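Cupin 2, conserved barrel domain protein (Novosphingobium aromaticivorans DSM 12444, PDB 3ES1) is of unknown function but adopts a cupin-like beta-barrel fold and assembles as a dimer of two identical subunits. Local coordinates at residues 47-52 with 78-83; 97-102 with 149-154; 112-117 with 128-133. All coordinates share one frame; numbering follows the deposited sequence.

Contact 1. Residues 47-52 with 78-83; sequences FLLVWT and GSVIRV
V50 and W51 both stand opposite I81: their backbone N-H groups converge on the one carbonyl oxygen of I81, a classic beta bulge in the antiparallel pairing of strands 45-53 and 79-86 of the cupin barrel. The bond from V50 N to I81 O is 2.9 Å and that from W51 N to I81 O 3.2 Å, both donors in the carbonyl plane. I81 N returns a nearly straight bond to W51 O, 172° at the hydrogen. Beyond the bulge L48 and V83 form an ordinary hydrogen-bonded pair, gripped by two 2.7 Å bonds, L48 N to V83 O and V83 N to L48 O.

At the bulge the V50 side chain points toward the partner strand; with CG1 anti to the backbone N (chi1 171°), CG2 falls beside that N and reaches V83 CG2. V50 CB lies 3.9 Å from I81 CG2. I81 CG2 also presses on W51 CB at 3.6 Å, while the indole leads away from this strand, touching R16 and V18 of its own chain and V129 of the second subunit. I81 packs on Y102 of that subunit, so the face carrying L48, W51, I81 and V83 enters the dimer interface.

L49, T52, V80 and R82 occupy the other face. T52 and V80 lie side by side, T52 CG2 and V80 CG2 4.1 Å apart, and L49 CD1 meets V80 CG1 nearly at a right angle at 3.9 Å.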
loop_
_atom_site.group_PDB
_atom_site.type_symbol
_atom_site.label_atom_id
_atom_site.label_comp_id
_atom_site.label_asym_id
_atom_site.label_seq_id
_atom_site.Cartn_x
_atom_site.Cartn_y
_atom_site.Cartn_z
ATOM N N PHE A 47 -6.321 -0.768 -15.480
ATOM C CA PHE A 47 -6.388 -0.509 -14.031
ATOM C C PHE A 47 -7.514 -1.221 -13.275
ATOM O O PHE A 47 -8.481 -1.696 -13.855
ATOM C CB PHE A 47 -6.439 1.011 -13.769
ATOM C CG PHE A 47 -7.823 1.574 -13.684
ATOM C CD1 PHE A 47 -8.643 1.640 -14.792
ATOM C CD2 PHE A 47 -8.298 2.043 -12.489
ATOM C CE1 PHE A 47 -9.929 2.138 -14.672
ATOM C CE2 PHE A 47 -9.565 2.537 -12.372
ATOM C CZ PHE A 47 -10.372 2.611 -13.447
ATOM N N LEU A 48 -7.334 -1.297 -11.937
ATOM C CA LEU A 48 -8.371 -1.786 -11.034
ATOM C C LEU A 48 -8.376 -1.064 -9.736
ATOM O O LEU A 48 -7.384 -1.109 -9.014
ATOM C CB LEU A 48 -8.203 -3.296 -10.765
ATOM C CG LEU A 48 -9.131 -4.065 -9.813
ATOM C CD1 LEU A 48 -10.592 -4.114 -10.339
ATOM C CD2 LEU A 48 -8.619 -5.497 -9.526
ATOM N N LEU A 49 -9.511 -0.423 -9.424
ATOM C CA LEU A 49 -9.772 0.105 -8.057
ATOM C C LEU A 49 -9.994 -1.037 -7.090
ATOM O O LEU A 49 -10.760 -1.953 -7.359
ATOM C CB LEU A 49 -10.986 1.037 -8.078
ATOM C CG LEU A 49 -11.373 1.709 -6.788
ATOM C CD1 LEU A 49 -10.186 2.454 -6.196
ATOM C CD2 LEU A 49 -12.593 2.565 -6.995
ATOM N N VAL A 50 -9.323 -0.983 -5.949
ATOM C CA VAL A 50 -9.434 -2.054 -4.977
ATOM C C VAL A 50 -10.252 -1.645 -3.750
ATOM O O VAL A 50 -11.128 -2.373 -3.337
ATOM C CB VAL A 50 -8.033 -2.605 -4.619
ATOM C CG1 VAL A 50 -8.119 -3.556 -3.458
ATOM C CG2 VAL A 50 -7.472 -3.342 -5.899
ATOM N N TRP A 51 -9.948 -0.474 -3.213
ATOM C CA TRP A 51 -10.613 0.072 -2.024
ATOM C C TRP A 51 -10.403 1.575 -1.934
ATOM O O TRP A 51 -9.447 2.127 -2.503
ATOM C CB TRP A 51 -10.082 -0.613 -0.724
ATOM C CG TRP A 51 -11.033 -0.543 0.465
ATOM C CD1 TRP A 51 -10.998 0.346 1.479
ATOM C CD2 TRP A 51 -12.194 -1.355 0.691
ATOM N NE1 TRP A 51 -12.047 0.152 2.333
ATOM C CE2 TRP A 51 -12.796 -0.899 1.883
ATOM C CE3 TRP A 51 -12.789 -2.417 -0.002
ATOM C CZ2 TRP A 51 -13.969 -1.476 2.394
ATOM C CZ3 TRP A 51 -13.899 -2.989 0.499
ATOM C CH2 TRP A 51 -14.499 -2.520 1.687
ATOM N N THR A 52 -11.303 2.182 -1.179
ATOM C CA THR A 52 -11.257 3.591 -0.780
ATOM C C THR A 52 -11.809 3.768 0.610
ATOM O O THR A 52 -12.665 3.003 1.051
ATOM C CB THR A 52 -12.100 4.483 -1.693
ATOM O OG1 THR A 52 -13.485 4.162 -1.555
ATOM C CG2 THR A 52 -11.658 4.327 -3.150
ATOM N N GLY A 78 -9.440 11.281 1.852
ATOM C CA GLY A 78 -9.395 9.900 2.329
ATOM C C GLY A 78 -8.235 9.087 1.779
ATOM O O GLY A 78 -7.131 9.585 1.617
ATOM N N SER A 79 -8.484 7.809 1.527
ATOM C CA SER A 79 -7.481 6.936 0.910
ATOM C C SER A 79 -8.035 6.138 -0.222
ATOM O O SER A 79 -9.238 5.902 -0.341
ATOM C CB SER A 79 -6.798 5.995 1.929
ATOM O OG SER A 79 -7.609 4.901 2.344
ATOM N N VAL A 80 -7.105 5.741 -1.063
ATOM C CA VAL A 80 -7.373 4.948 -2.295
ATOM C C VAL A 80 -6.293 3.878 -2.463
ATOM O O VAL A 80 -5.095 4.157 -2.328
ATOM C CB VAL A 80 -7.383 5.828 -3.582
ATOM C CG1 VAL A 80 -7.589 4.967 -4.828
ATOM C CG2 VAL A 80 -8.505 6.879 -3.535
ATOM N N ILE A 81 -6.703 2.654 -2.737
ATOM C CA ILE A 81 -5.744 1.653 -3.246
ATOM C C ILE A 81 -6.255 1.157 -4.583
ATOM O O ILE A 81 -7.385 0.721 -4.707
ATOM C CB ILE A 81 -5.429 0.472 -2.241
ATOM C CG1 ILE A 81 -4.418 -0.548 -2.841
ATOM C CG2 ILE A 81 -6.703 -0.236 -1.779
ATOM C CD1 ILE A 81 -3.803 -1.512 -1.814
ATOM N N ARG A 82 -5.402 1.285 -5.598
ATOM C CA ARG A 82 -5.693 0.745 -6.923
ATOM C C ARG A 82 -4.466 0.084 -7.511
ATOM O O ARG A 82 -3.318 0.365 -7.104
ATOM C CB ARG A 82 -6.246 1.857 -7.843
ATOM C CG ARG A 82 -5.260 2.936 -8.139
ATOM C CD ARG A 82 -5.814 3.923 -9.132
ATOM N NE ARG A 82 -4.953 5.082 -9.148
ATOM C CZ ARG A 82 -5.292 6.279 -8.690
ATOM N NH1 ARG A 82 -6.505 6.512 -8.245
ATOM N NH2 ARG A 82 -4.409 7.257 -8.750
ATOM N N VAL A 83 -4.722 -0.804 -8.475
ATOM C CA VAL A 83 -3.703 -1.463 -9.255
ATOM C C VAL A 83 -3.675 -0.883 -10.687
ATOM O O VAL A 83 -4.709 -0.791 -11.375
ATOM C CB VAL A 83 -3.919 -3.005 -9.273
ATOM C CG1 VAL A 83 -2.890 -3.678 -10.183
ATOM C CG2 VAL A 83 -3.927 -3.605 -7.873
#

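Contact 2. Residues 97-102 with 149-154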
loop_
_atom_site.group_PDB
_atom_site.type_symbol
_atom_site.label_atom_id
_atom_site.label_comp_id
_atom_site.label_asym_id
_atom_site.label_seq_id
_atom_site.Cartn_x
_atom_site.Cartn_y
_atom_site.Cartn_z
ATOM N N THR A 97 -0.709 15.556 -7.260
ATOM C CA THR A 97 -1.915 15.394 -6.427
ATOM C C THR A 97 -1.616 15.800 -4.989
ATOM O O THR A 97 -0.457 15.804 -4.539
ATOM C CB THR A 97 -2.498 13.923 -6.435
ATOM O OG1 THR A 97 -1.518 12.987 -5.921
ATOM C CG2 THR A 97 -2.926 13.461 -7.873
ATOM N N ASN A 98 -2.701 16.091 -4.292
ATOM C CA ASN A 98 -2.681 16.420 -2.854
ATOM C C ASN A 98 -2.799 15.171 -1.976
ATOM O O ASN A 98 -3.837 14.852 -1.353
ATOM C CB ASN A 98 -3.729 17.473 -2.513
ATOM C CG ASN A 98 -3.441 18.801 -3.160
ATOM O OD1 ASN A 98 -2.325 19.074 -3.574
ATOM N ND2 ASN A 98 -4.440 19.628 -3.252
ATOM N N SER A 99 -1.674 14.484 -1.947
ATOM C CA SER A 99 -1.574 13.176 -1.337
ATOM C C SER A 99 -0.130 12.761 -1.176
ATOM O O SER A 99 0.766 13.268 -1.847
ATOM C CB SER A 99 -2.294 12.136 -2.212
ATOM O OG SER A 99 -1.707 12.028 -3.509
ATOM N N ILE A 100 0.066 11.823 -0.271
ATOM C CA ILE A 100 1.287 11.014 -0.256
ATOM C C ILE A 100 0.861 9.650 -0.753
ATOM O O ILE A 100 -0.182 9.153 -0.384
ATOM C CB ILE A 100 1.977 10.955 1.161
ATOM C CG1 ILE A 100 3.388 10.345 1.092
ATOM C CG2 ILE A 100 1.136 10.233 2.265
ATOM C CD1 ILE A 100 4.175 10.418 2.445
ATOM N N ASP A 101 1.651 9.088 -1.650
ATOM C CA ASP A 101 1.364 7.800 -2.232
ATOM C C ASP A 101 2.471 6.786 -2.005
ATOM O O ASP A 101 3.600 7.101 -2.148
ATOM C CB ASP A 101 1.133 7.887 -3.734
ATOM C CG ASP A 101 0.520 9.174 -4.167
ATOM O OD1 ASP A 101 -0.466 9.555 -3.572
ATOM O OD2 ASP A 101 1.053 9.724 -5.099
ATOM N N TYR A 102 2.110 5.576 -1.667
ATOM C CA TYR A 102 3.033 4.464 -1.597
ATOM C C TYR A 102 2.789 3.613 -2.842
ATOM O O TYR A 102 1.701 3.089 -3.055
ATOM C CB TYR A 102 2.834 3.621 -0.328
ATOM C CG TYR A 102 2.885 4.388 0.939
ATOM C CD1 TYR A 102 3.868 5.387 1.144
ATOM C CD2 TYR A 102 1.955 4.150 1.975
ATOM C CE1 TYR A 102 3.916 6.108 2.350
ATOM C CE2 TYR A 102 2.010 4.886 3.183
ATOM C CZ TYR A 102 3.017 5.843 3.373
ATOM O OH TYR A 102 3.060 6.561 4.565
ATOM N N PHE A 149 -0.815 1.062 -5.997
ATOM C CA PHE A 149 -0.734 2.412 -5.471
ATOM C C PHE A 149 -1.718 2.639 -4.339
ATOM O O PHE A 149 -2.926 2.399 -4.462
ATOM C CB PHE A 149 -1.053 3.457 -6.549
ATOM C CG PHE A 149 0.002 3.628 -7.578
ATOM C CD1 PHE A 149 1.211 4.215 -7.262
ATOM C CD2 PHE A 149 -0.219 3.228 -8.874
ATOM C CE1 PHE A 149 2.199 4.383 -8.236
ATOM C CE2 PHE A 149 0.767 3.421 -9.871
ATOM C CZ PHE A 149 1.964 3.986 -9.555
ATOM N N ILE A 150 -1.176 3.171 -3.253
ATOM C CA ILE A 150 -1.957 3.647 -2.127
ATOM C C ILE A 150 -1.802 5.163 -1.960
ATOM O O ILE A 150 -0.725 5.667 -1.688
ATOM C CB ILE A 150 -1.568 2.942 -0.810
ATOM C CG1 ILE A 150 -1.728 1.410 -0.903
ATOM C CG2 ILE A 150 -2.443 3.453 0.372
ATOM C CD1 ILE A 150 -0.587 0.631 -1.605
ATOM N N LEU A 151 -2.910 5.879 -2.095
ATOM C CA LEU A 151 -2.878 7.326 -2.060
ATOM C C LEU A 151 -3.588 7.810 -0.813
ATOM O O LEU A 151 -4.722 7.469 -0.558
ATOM C CB LEU A 151 -3.499 7.949 -3.354
ATOM C CG LEU A 151 -2.887 7.506 -4.709
ATOM C CD1 LEU A 151 -3.568 6.229 -5.289
ATOM C CD2 LEU A 151 -2.924 8.639 -5.756
ATOM N N ILE A 152 -2.888 8.635 -0.046
ATOM C CA ILE A 152 -3.398 9.128 1.227
ATOM C C ILE A 152 -3.408 10.654 1.216
ATOM O O ILE A 152 -2.407 11.298 0.918
ATOM C CB ILE A 152 -2.531 8.615 2.418
ATOM C CG1 ILE A 152 -2.554 7.085 2.532
ATOM C CG2 ILE A 152 -3.009 9.224 3.759
ATOM C CD1 ILE A 152 -1.418 6.511 3.386
ATOM N N GLU A 153 -4.611 11.201 1.437
ATOM C CA GLU A 153 -4.856 12.630 1.574
ATOM C C GLU A 153 -3.725 13.382 2.286
ATOM O O GLU A 153 -3.218 12.935 3.314
ATOM C CB GLU A 153 -6.202 12.824 2.318
ATOM C CG GLU A 153 -6.577 14.265 2.519
ATOM C CD GLU A 153 -7.859 14.463 3.322
ATOM O OE1 GLU A 153 -8.614 13.476 3.569
ATOM O OE2 GLU A 153 -8.083 15.625 3.728
ATOM N N ALA A 154 -3.291 14.485 1.673
ATOM C CA ALA A 154 -2.447 15.491 2.338
ATOM C C ALA A 154 -2.781 16.855 1.751
ATOM O O ALA A 154 -3.237 16.963 0.601
ATOM C CB ALA A 154 -0.931 15.189 2.208
#
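L151 lies over one face of the D101 carboxylate, with D101 OD1 3.4 Å from both L151 CG and L151 CD2, so that the branched end of the leucine covers one oxygen more closely than the other; OD2 comes no nearer than 4.2 Å to L151 CD2. S99 OG comes in at the edge, donating to the syn lone pair of D101 OD1 at 2.8 Å. The phenol ring of Y102 is met obliquely, I152 CD1 lying 3.8 Å from its CE2, and its OH is hydrogen-bonded to S79 OG of the second subunit. The ring of F149 meets W137 with the planes about 50° apart.

D101 CG stands beside the backbone N and anti to the carbonyl carbon (chi1 -32°, well short of a staggered value), which sets one face of the carboxylate against the leucine and OD1 within reach of S99. An alanine here is likely to leave the S99 hydroxyl without this acceptor and L151 without the group that covers its branch point.

Strands 99-107 and 145-153 run antiparallel as neighbours in the large sheet of the cupin barrel, 145-153 between 79-86 and 99-107. D101 and L151 share one face, I100, Y102, I150 and I152 the other. I100 and I152 form one hydrogen-bonded pair and Y102 and I150 the next; between them D101 and L151 form a non-hydrogen-bonded pair. Beside this pair D101 CA makes a CA-H...O contact with I150 O, 3.0 Å away. The I100 and I152 side chains lie side by side, CG2 of I100 4.0 Å from CB of I152. Where strand 99-107 begins, N98 is the centre of an inverse gamma turn, and A154 N bonds to N98 O from above the carbonyl plane, 50° out of it.

Contact 3. Residues 112-117 with 128-133; sequences LELDDG and IVQRGT
A chi1 of 171° swings L112 CG away from the backbone N and sends both methyls toward strand 127-130, while Q130 leaves its backbone in the same sense (chi1 -175°) and then bends at chi2 (99°), so that its amide swings in to meet them. Together they bridge the three-stranded and the large sheet of the cupin fold: L112 belongs to strand 110-113, the middle of the three-stranded sheet, and Q130 to the strand that is outermost, within this chain, in the larger one. The backbones stay well apart and the contact is made by side chains from facing sheets.

L112 divides its ends between two partners. CD2 meets I128 CG2 at 3.9 Å, the two side chains sliding past each other in opposite directions; CD1 reaches the amide nitrogen of Q130, NE2, also at 3.9 Å, the chains here crossing at a slant. L114 comes from the loop that follows strand 110-113 and lays its CD2 3.8 Å from OE1 of Q130. The amide is thus approached by leucine methyls at both of its polar atoms. W137 and H135 also line this interior, each touching both L112 and Q130.

Both sides continue into the dimer. I128 and V129 pair in parallel with a strand of the second subunit, extending the sheet across the interface, and L114 packs on V28 of that subunit. T133 OG1, which is also hydrogen-bonded to T19 OG1 of the second subunit, fixes the glutamine's rotation by donating to Q130 OE1 at 2.7 Å, in the carbonyl plane and on a lone pair.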
loop_
_atom_site.group_PDB
_atom_site.type_symbol
_atom_site.label_atom_id
_atom_site.label_comp_id
_atom_site.label_asym_id
_atom_site.label_seq_id
_atom_site.Cartn_x
_atom_site.Cartn_y
_atom_site.Cartn_z
ATOM N N LEU A 112 10.183 6.366 -13.375
ATOM C CA LEU A 112 9.535 7.503 -12.728
ATOM C C LEU A 112 10.237 8.764 -13.147
ATOM O O LEU A 112 11.424 8.950 -12.866
ATOM C CB LEU A 112 9.587 7.356 -11.220
ATOM C CG LEU A 112 9.158 8.503 -10.310
ATOM C CD1 LEU A 112 7.702 8.934 -10.603
ATOM C CD2 LEU A 112 9.288 8.113 -8.893
ATOM N N GLU A 113 9.463 9.655 -13.749
ATOM C CA GLU A 113 9.958 10.979 -14.152
ATOM C C GLU A 113 9.283 12.078 -13.341
ATOM O O GLU A 113 8.044 12.123 -13.229
ATOM C CB GLU A 113 9.735 11.222 -15.644
ATOM C CG GLU A 113 10.300 12.555 -16.110
ATOM C CD GLU A 113 10.215 12.785 -17.611
ATOM O OE1 GLU A 113 10.237 11.787 -18.388
ATOM O OE2 GLU A 113 10.176 13.991 -18.005
ATOM N N LEU A 114 10.127 12.968 -12.816
ATOM C CA LEU A 114 9.691 14.110 -12.012
ATOM C C LEU A 114 9.871 15.391 -12.810
ATOM O O LEU A 114 9.651 15.385 -14.003
ATOM C CB LEU A 114 10.440 14.164 -10.696
ATOM C CG LEU A 114 10.377 12.876 -9.850
ATOM C CD1 LEU A 114 11.104 13.069 -8.551
ATOM C CD2 LEU A 114 8.979 12.451 -9.526
ATOM N N ASP A 115 10.288 16.480 -12.163
ATOM C CA ASP A 115 10.394 17.780 -12.867
ATOM C C ASP A 115 11.677 17.820 -13.692
ATOM O O ASP A 115 12.701 17.209 -13.374
ATOM C CB ASP A 115 10.309 19.027 -11.912
ATOM C CG ASP A 115 8.862 19.449 -11.565
ATOM O OD1 ASP A 115 7.952 19.301 -12.409
ATOM O OD2 ASP A 115 8.597 19.992 -10.443
ATOM N N ASP A 116 11.615 18.613 -14.754
ATOM C CA ASP A 116 12.811 19.010 -15.488
ATOM C C ASP A 116 13.646 17.848 -15.994
ATOM O O ASP A 116 14.866 17.932 -16.029
ATOM C CB ASP A 116 13.671 19.957 -14.624
ATOM C CG ASP A 116 12.866 21.152 -14.140
ATOM O OD1 ASP A 116 12.076 21.644 -14.962
ATOM O OD2 ASP A 116 12.919 21.517 -12.952
ATOM N N GLY A 117 12.956 16.771 -16.365
ATOM C CA GLY A 117 13.565 15.616 -17.004
ATOM C C GLY A 117 14.195 14.626 -16.022
ATOM O O GLY A 117 14.751 13.621 -16.434
ATOM N N ILE A 128 7.981 3.181 -4.032
ATOM C CA ILE A 128 8.043 4.621 -4.195
ATOM C C ILE A 128 7.226 5.314 -3.094
ATOM O O ILE A 128 6.088 4.941 -2.815
ATOM C CB ILE A 128 7.515 5.118 -5.555
ATOM C CG1 ILE A 128 8.169 4.333 -6.729
ATOM C CG2 ILE A 128 7.738 6.601 -5.668
ATOM C CD1 ILE A 128 7.275 3.183 -7.169
ATOM N N VAL A 129 7.863 6.297 -2.468
ATOM C CA VAL A 129 7.168 7.234 -1.554
ATOM C C VAL A 129 7.031 8.570 -2.277
ATOM O O VAL A 129 7.999 9.331 -2.384
ATOM C CB VAL A 129 7.936 7.371 -0.216
ATOM C CG1 VAL A 129 7.189 8.241 0.801
ATOM C CG2 VAL A 129 8.219 5.953 0.377
ATOM N N GLN A 130 5.841 8.832 -2.791
ATOM C CA GLN A 130 5.577 9.990 -3.625
ATOM C C GLN A 130 5.015 11.097 -2.759
ATOM O O GLN A 130 3.928 11.029 -2.338
ATOM C CB GLN A 130 4.640 9.649 -4.808
ATOM C CG GLN A 130 4.383 10.733 -5.817
ATOM C CD GLN A 130 5.254 10.590 -7.060
ATOM O OE1 GLN A 130 6.106 11.365 -7.297
ATOM N NE2 GLN A 130 5.049 9.571 -7.784
ATOM N N ARG A 131 5.816 12.111 -2.497
ATOM C CA ARG A 131 5.501 13.150 -1.492
ATOM C C ARG A 131 4.909 14.431 -2.127
ATOM O O ARG A 131 5.383 15.540 -1.902
ATOM C CB ARG A 131 6.727 13.412 -0.605
ATOM C CG ARG A 131 7.098 12.179 0.259
ATOM C CD ARG A 131 8.338 12.374 1.076
ATOM N NE ARG A 131 8.199 13.565 1.920
ATOM C CZ ARG A 131 8.790 14.720 1.686
ATOM N NH1 ARG A 131 9.553 14.878 0.623
ATOM N NH2 ARG A 131 8.579 15.738 2.505
ATOM N N GLY A 132 3.829 14.207 -2.865
ATOM C CA GLY A 132 2.965 15.278 -3.455
ATOM C C GLY A 132 3.638 15.970 -4.619
ATOM O O GLY A 132 3.396 17.126 -4.960
ATOM N N THR A 133 4.497 15.203 -5.247
ATOM C CA THR A 133 5.295 15.667 -6.390
ATOM C C THR A 133 4.694 15.467 -7.772
ATOM O O THR A 133 4.117 14.410 -8.107
ATOM C CB THR A 133 6.666 14.991 -6.335
ATOM O OG1 THR A 133 6.508 13.628 -5.960
ATOM C CG2 THR A 133 7.585 15.680 -5.260
#

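All three contacts reach the large antiparallel sheet. Both segments of contact 1 precede those of contact 2, whereas both segments of contact 3 fall between 97-102 and 149-154. Strands 79-86 and 145-153 are neighbours, so contacts 1 and 2, with centres 11 Å apart, touch through V80 O to L151 N and R82 O to F149 N. Strands 99-107 and 127-130 likewise join contacts 2 and 3, centres 12 Å apart, through D101 O and Q130 N. Contacts 1 and 3 do not touch, their nearest atoms being about 10 Å apart. Contact 3 adds the smaller sheet. Across the dimer, S79 of contact 1 is hydrogen-bonded to Y102 of contact 2 on the second subunit, and W51 packs on its V129 from contact 3.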